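Local atomic coordinates of PrgA (PDB entry 6Z9K), a protein that provides surface exclusion on Enterococcus faecalis, protecting the cell against unwanted conjugation, and is represented here by its CAP domain. Residues I103-D108 with I215-E220; Y143-G148 with H187-D192. All blocks are in the same frame, centred on the assembly; numbering follows the deposited sequence.

Overall arrangement
Both contacts are buried and both rest on the three-stranded antiparallel sheet of the CAP domain, where strands 144-148 and 211-217 are neighbours. Contact 1 packs helix 100-112 on strand 211-217 through apolar and aromatic side chains, with no hydrogen bond between its segments. Contact 2 lies nearer the centre of the chain and joins strand 144-148 to the end of helix 184-189 through one amide-to-hydroxyl hydrogen bond, beside the magnesium site. The two meet directly: I215 CD1 packs on E144 CB, and F105 lies against Y143. Along the chain, contact 2 is nested within the loop that contact 1 closes.

Contact 1 of 2, residues I103-D108 with I215-E220; sequences IKFAWD and ISYGKE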
loop_
_atom_site.group_PDB
_atom_site.type_symbol
_atom_site.label_atom_id
_atom_site.label_comp_id
_atom_site.label_asym_id
_atom_site.label_seq_id
_atom_site.Cartn_x
_atom_site.Cartn_y
_atom_site.Cartn_z
ATOM N N ILE A 103 -1.382 -4.281 -11.582
ATOM C CA ILE A 103 -2.830 -4.030 -11.309
ATOM C C ILE A 103 -3.607 -5.332 -11.502
ATOM O O ILE A 103 -4.385 -5.718 -10.641
ATOM C CB ILE A 103 -3.321 -2.893 -12.190
ATOM C CG1 ILE A 103 -2.626 -1.599 -11.776
ATOM C CG2 ILE A 103 -4.831 -2.740 -12.120
ATOM C CD1 ILE A 103 -2.896 -0.472 -12.767
ATOM N N LYS A 104 -3.395 -6.004 -12.612
ATOM C CA LYS A 104 -4.180 -7.229 -12.923
ATOM C C LYS A 104 -3.872 -8.272 -11.868
ATOM O O LYS A 104 -4.807 -8.966 -11.435
ATOM C CB LYS A 104 -3.881 -7.779 -14.325
ATOM C CG LYS A 104 -4.665 -9.039 -14.687
ATOM C CD LYS A 104 -4.361 -9.498 -16.071
ATOM C CE LYS A 104 -4.962 -10.839 -16.421
ATOM N NZ LYS A 104 -4.442 -11.959 -15.588
ATOM N N PHE A 105 -2.619 -8.418 -11.479
ATOM C CA PHE A 105 -2.228 -9.428 -10.487
ATOM C C PHE A 105 -2.946 -9.088 -9.189
ATOM O O PHE A 105 -3.597 -9.990 -8.557
ATOM C CB PHE A 105 -0.711 -9.473 -10.336
ATOM C CG PHE A 105 -0.142 -10.459 -9.364
ATOM C CD1 PHE A 105 -0.810 -11.603 -8.935
ATOM C CD2 PHE A 105 1.158 -10.247 -8.936
ATOM C CE1 PHE A 105 -0.196 -12.501 -8.091
ATOM C CE2 PHE A 105 1.754 -11.137 -8.076
ATOM C CZ PHE A 105 1.083 -12.248 -7.650
ATOM N N ALA A 106 -2.853 -7.829 -8.751
ATOM C CA ALA A 106 -3.503 -7.447 -7.479
ATOM C C ALA A 106 -5.018 -7.726 -7.494
ATOM O O ALA A 106 -5.582 -8.251 -6.492
ATOM C CB ALA A 106 -3.270 -5.984 -7.188
ATOM N N TRP A 107 -5.701 -7.391 -8.601
ATOM C CA TRP A 107 -7.174 -7.539 -8.667
ATOM C C TRP A 107 -7.533 -9.025 -8.761
ATOM O O TRP A 107 -8.629 -9.390 -8.269
ATOM C CB TRP A 107 -7.765 -6.630 -9.754
ATOM C CG TRP A 107 -7.784 -5.223 -9.238
ATOM C CD1 TRP A 107 -6.829 -4.262 -9.456
ATOM C CD2 TRP A 107 -8.738 -4.643 -8.328
ATOM N NE1 TRP A 107 -7.161 -3.109 -8.788
ATOM C CE2 TRP A 107 -8.316 -3.323 -8.072
ATOM C CE3 TRP A 107 -9.921 -5.092 -7.733
ATOM C CZ2 TRP A 107 -9.049 -2.456 -7.251
ATOM C CZ3 TRP A 107 -10.619 -4.245 -6.898
ATOM C CH2 TRP A 107 -10.200 -2.937 -6.683
ATOM N N ASP A 108 -6.689 -9.857 -9.376
ATOM C CA ASP A 108 -6.912 -11.316 -9.346
ATOM C C ASP A 108 -6.827 -11.816 -7.894
ATOM O O ASP A 108 -7.699 -12.640 -7.481
ATOM C CB ASP A 108 -6.014 -12.044 -10.324
ATOM C CG ASP A 108 -6.425 -11.926 -11.769
ATOM O OD1 ASP A 108 -7.532 -11.359 -12.048
ATOM O OD2 ASP A 108 -5.626 -12.369 -12.608
ATOM N N ILE A 215 -0.042 -5.418 -3.108
ATOM C CA ILE A 215 0.684 -6.497 -3.815
ATOM C C ILE A 215 1.996 -5.913 -4.364
ATOM O O ILE A 215 1.952 -4.918 -5.070
ATOM C CB ILE A 215 -0.208 -7.129 -4.892
ATOM C CG1 ILE A 215 -1.575 -7.565 -4.322
ATOM C CG2 ILE A 215 0.579 -8.260 -5.526
ATOM C CD1 ILE A 215 -1.508 -8.403 -3.108
ATOM N N SER A 216 3.135 -6.437 -3.954
ATOM C CA SER A 216 4.428 -5.867 -4.437
ATOM C C SER A 216 5.470 -6.963 -4.561
ATOM O O SER A 216 5.360 -8.014 -3.919
ATOM C CB SER A 216 4.873 -4.752 -3.531
ATOM O OG SER A 216 5.043 -5.186 -2.199
ATOM N N TYR A 217 6.435 -6.774 -5.455
ATOM C CA TYR A 217 7.390 -7.838 -5.811
ATOM C C TYR A 217 8.482 -7.228 -6.680
ATOM O O TYR A 217 8.334 -6.075 -7.181
ATOM C CB TYR A 217 6.657 -8.956 -6.590
ATOM C CG TYR A 217 5.873 -8.426 -7.763
ATOM C CD1 TYR A 217 6.449 -8.184 -9.014
ATOM C CD2 TYR A 217 4.503 -8.137 -7.614
ATOM C CE1 TYR A 217 5.716 -7.632 -10.061
ATOM C CE2 TYR A 217 3.790 -7.539 -8.642
ATOM C CZ TYR A 217 4.369 -7.335 -9.883
ATOM O OH TYR A 217 3.689 -6.782 -10.945
ATOM N N GLY A 218 9.521 -8.026 -6.875
ATOM C CA GLY A 218 10.519 -7.811 -7.904
ATOM C C GLY A 218 10.457 -8.815 -9.036
ATOM O O GLY A 218 9.638 -9.725 -8.993
ATOM N N LYS A 219 11.283 -8.625 -10.037
ATOM C CA LYS A 219 11.178 -9.445 -11.265
ATOM C C LYS A 219 11.589 -10.882 -10.960
ATOM O O LYS A 219 11.206 -11.789 -11.736
ATOM C CB LYS A 219 11.953 -8.828 -12.409
ATOM C CG LYS A 219 13.446 -8.887 -12.339
ATOM C CD LYS A 219 14.070 -7.988 -13.450
ATOM C CE LYS A 219 13.329 -6.679 -13.628
ATOM N NZ LYS A 219 14.066 -5.674 -14.432
ATOM N N GLU A 220 12.293 -11.121 -9.867
ATOM C CA GLU A 220 12.699 -12.515 -9.498
ATOM C C GLU A 220 11.487 -13.362 -9.093
ATOM O O GLU A 220 11.652 -14.576 -9.059
ATOM C CB GLU A 220 13.651 -12.472 -8.318
ATOM C CG GLU A 220 14.892 -11.639 -8.612
ATOM C CD GLU A 220 14.798 -10.127 -8.416
ATOM O OE1 GLU A 220 13.740 -9.635 -7.939
ATOM O OE2 GLU A 220 15.808 -9.474 -8.781
#
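F105 and A106 of helix 100-112 meet I215 and Y217 of strand 211-217 through apolar and aromatic side chains. The branched side chain of I215 divides its contacts between the two helix residues. Its CG2 sits over one face of the phenyl ring, 4.0 Å from F105 CD2, while the other branch turns to the helix backbone and brings I215 CG1 within 3.7 Å of A106 CB. Strand and helix come close at the small A106, consistent with its short side chain, with A106 CA and I215 CA 5.6 Å apart. F105 reaches the strand because its CG swings opposite the backbone N (chi1 -180°), and its side chain crosses that of I215 at about a right angle. Y217 comes in from the ring's periphery: Y217 CE2 is 3.8 Å from F105 CD2, near the phenyl plane. The two aromatic planes are inclined at 52°, with centroids 5.8 Å apart, an oblique pair whose side chains run past one another in opposite directions. The outer flank of the helix is polar. There K104, exposed to solvent, forms a salt bridge one turn along the helix, its NZ meeting D108 OD2 at 3.2 Å on the syn side, and N132 hydrogen-bonds to both partners. Inward, F134 stacks on F105 and meets Y217 edge-to-face, while Y143 adds a further edge-to-face contact to F105. Helix segment 103-108 and strand segment 215-217 run at 131° between their N-to-C directions; helix 122-132 packs on F105 through A128 and A129, and A196 of strand 196-202 touches Y217.

Contact 2 of 2, residues Y143-G148 with H187-D192; sequences YENLGG and HSLLQD
N145 of strand 144-148 reaches across to S188, in the last turn of helix 184-189, with its carboxamide. From CB, which leads off the strand toward the helix, the side chain turns at chi1 -70° so that CG lies beside the backbone N, and the flat amide is presented to the serine. CG itself stays behind, 3.8 Å from S188 OG. Of its two branches, OD1 meets carbon, lying 3.6 Å from S188 CB, whereas ND2 makes the polar contact, donating a hydrogen to S188 OG over 2.9 Å. This bond is nearly straight, at 168° about the hydrogen, and the hydroxyl oxygen sits only 8° out of the amide plane. S188 makes the bond by holding OG opposite its backbone N, with CB also pointing at the strand. A methyl group shares the approach to the same nitrogen: L189 CD2 packs 3.9 Å from N145 ND2, and M174 of helix 160-176 touches both N145 and L189. The amide nitrogen thus has the serine hydroxyl as polar partner and a leucine methyl beside it. Behind it, backbone hydrogen bonds of N145 with I214 hold this strand to strand 211-217. The surroundings belong to the metal-binding cleft of the domain. L146 and H185 form the magnesium site, and the N145 side chain passes about 3 Å from that of H185 at the nearest approach. On the strand, E144 hydrogen-bonds to H120 and H213, a histidine-glutamate grouping consistent with the conserved cleft of CAP domains.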
loop_
_atom_site.group_PDB
_atom_site.type_symbol
_atom_site.label_atom_id
_atom_site.label_comp_id
_atom_site.label_asym_id
_atom_site.label_seq_id
_atom_site.Cartn_x
_atom_site.Cartn_y
_atom_site.Cartn_z
ATOM N N TYR A 143 3.616 -12.024 -1.360
ATOM C CA TYR A 143 3.162 -11.001 -2.315
ATOM C C TYR A 143 2.338 -9.894 -1.652
ATOM O O TYR A 143 2.320 -8.805 -2.192
ATOM C CB TYR A 143 2.311 -11.665 -3.396
ATOM C CG TYR A 143 3.101 -12.520 -4.347
ATOM C CD1 TYR A 143 3.977 -11.960 -5.247
ATOM C CD2 TYR A 143 2.971 -13.918 -4.339
ATOM C CE1 TYR A 143 4.713 -12.725 -6.124
ATOM C CE2 TYR A 143 3.684 -14.696 -5.232
ATOM C CZ TYR A 143 4.544 -14.102 -6.142
ATOM O OH TYR A 143 5.251 -14.854 -7.025
ATOM N N GLU A 144 1.603 -10.220 -0.572
ATOM C CA GLU A 144 0.536 -9.343 -0.063
ATOM C C GLU A 144 0.828 -8.756 1.319
ATOM O O GLU A 144 1.231 -9.480 2.251
ATOM C CB GLU A 144 -0.766 -10.163 -0.037
ATOM C CG GLU A 144 -1.941 -9.434 0.583
ATOM C CD GLU A 144 -3.210 -10.271 0.523
ATOM O OE1 GLU A 144 -3.430 -11.055 1.444
ATOM O OE2 GLU A 144 -3.878 -10.149 -0.517
ATOM N N ASN A 145 0.551 -7.463 1.468
ATOM C CA ASN A 145 0.338 -6.773 2.767
ATOM C C ASN A 145 -1.148 -6.402 2.795
ATOM O O ASN A 145 -1.613 -5.708 1.921
ATOM C CB ASN A 145 1.306 -5.603 2.912
ATOM C CG ASN A 145 2.723 -6.084 3.108
ATOM O OD1 ASN A 145 3.082 -6.536 4.206
ATOM N ND2 ASN A 145 3.545 -6.001 2.058
ATOM N N LEU A 146 -1.859 -6.895 3.794
ATOM C CA LEU A 146 -3.324 -6.804 3.826
ATOM C C LEU A 146 -3.759 -5.883 4.965
ATOM O O LEU A 146 -3.321 -6.068 6.077
ATOM C CB LEU A 146 -3.852 -8.235 4.019
ATOM C CG LEU A 146 -5.336 -8.484 3.998
ATOM C CD1 LEU A 146 -5.942 -8.107 2.660
ATOM C CD2 LEU A 146 -5.583 -9.952 4.322
ATOM N N GLY A 147 -4.604 -4.931 4.647
ATOM C CA GLY A 147 -5.236 -4.058 5.645
ATOM C C GLY A 147 -6.698 -4.340 5.772
ATOM O O GLY A 147 -7.408 -4.105 4.833
ATOM N N GLY A 148 -7.164 -4.819 6.924
ATOM C CA GLY A 148 -8.581 -5.111 7.087
ATOM C C GLY A 148 -9.193 -4.219 8.141
ATOM O O GLY A 148 -8.436 -3.848 8.971
ATOM N N HIS A 187 9.050 -4.741 7.126
ATOM C CA HIS A 187 10.120 -5.378 6.340
ATOM C C HIS A 187 9.674 -5.595 4.902
ATOM O O HIS A 187 10.457 -5.381 3.963
ATOM C CB HIS A 187 10.541 -6.695 7.008
ATOM C CG HIS A 187 11.068 -6.472 8.381
ATOM N ND1 HIS A 187 11.163 -7.497 9.299
ATOM C CD2 HIS A 187 11.448 -5.336 9.011
ATOM C CE1 HIS A 187 11.611 -7.013 10.432
ATOM N NE2 HIS A 187 11.819 -5.685 10.289
ATOM N N SER A 188 8.414 -5.983 4.716
ATOM C CA SER A 188 7.930 -6.248 3.368
ATOM C C SER A 188 7.816 -4.981 2.519
ATOM O O SER A 188 8.245 -4.974 1.366
ATOM C CB SER A 188 6.620 -6.981 3.461
ATOM O OG SER A 188 6.177 -7.254 2.156
ATOM N N LEU A 189 7.165 -3.956 3.051
ATOM C CA LEU A 189 6.954 -2.698 2.310
ATOM C C LEU A 189 8.310 -2.067 1.962
ATOM O O LEU A 189 8.415 -1.375 0.937
ATOM C CB LEU A 189 6.107 -1.755 3.164
ATOM C CG LEU A 189 4.651 -2.111 3.379
ATOM C CD1 LEU A 189 4.052 -1.091 4.326
ATOM C CD2 LEU A 189 3.884 -2.107 2.067
ATOM N N LEU A 190 9.334 -2.287 2.803
ATOM C CA LEU A 190 10.633 -1.654 2.558
ATOM C C LEU A 190 11.642 -2.683 2.084
ATOM O O LEU A 190 12.836 -2.419 2.177
ATOM C CB LEU A 190 11.074 -0.942 3.840
ATOM C CG LEU A 190 10.141 0.141 4.335
ATOM C CD1 LEU A 190 10.762 0.834 5.551
ATOM C CD2 LEU A 190 9.848 1.204 3.240
ATOM N N GLN A 191 11.204 -3.781 1.474
ATOM C CA GLN A 191 12.164 -4.821 1.011
ATOM C C GLN A 191 12.978 -4.307 -0.180
ATOM O O GLN A 191 12.399 -3.773 -1.124
ATOM C CB GLN A 191 11.392 -6.094 0.655
ATOM C CG GLN A 191 12.317 -7.232 0.295
ATOM C CD GLN A 191 11.624 -8.496 -0.136
ATOM O OE1 GLN A 191 11.487 -9.415 0.651
ATOM N NE2 GLN A 191 11.230 -8.564 -1.395
ATOM N N ASP A 192 14.310 -4.422 -0.173
ATOM C CA ASP A 192 15.044 -3.841 -1.329
ATOM C C ASP A 192 14.867 -4.828 -2.501
ATOM O O ASP A 192 14.571 -6.032 -2.289
ATOM C CB ASP A 192 16.496 -3.420 -1.033
ATOM C CG ASP A 192 17.103 -2.333 -1.936
ATOM O OD1 ASP A 192 16.415 -1.743 -2.873
ATOM O OD2 ASP A 192 18.313 -2.028 -1.679
#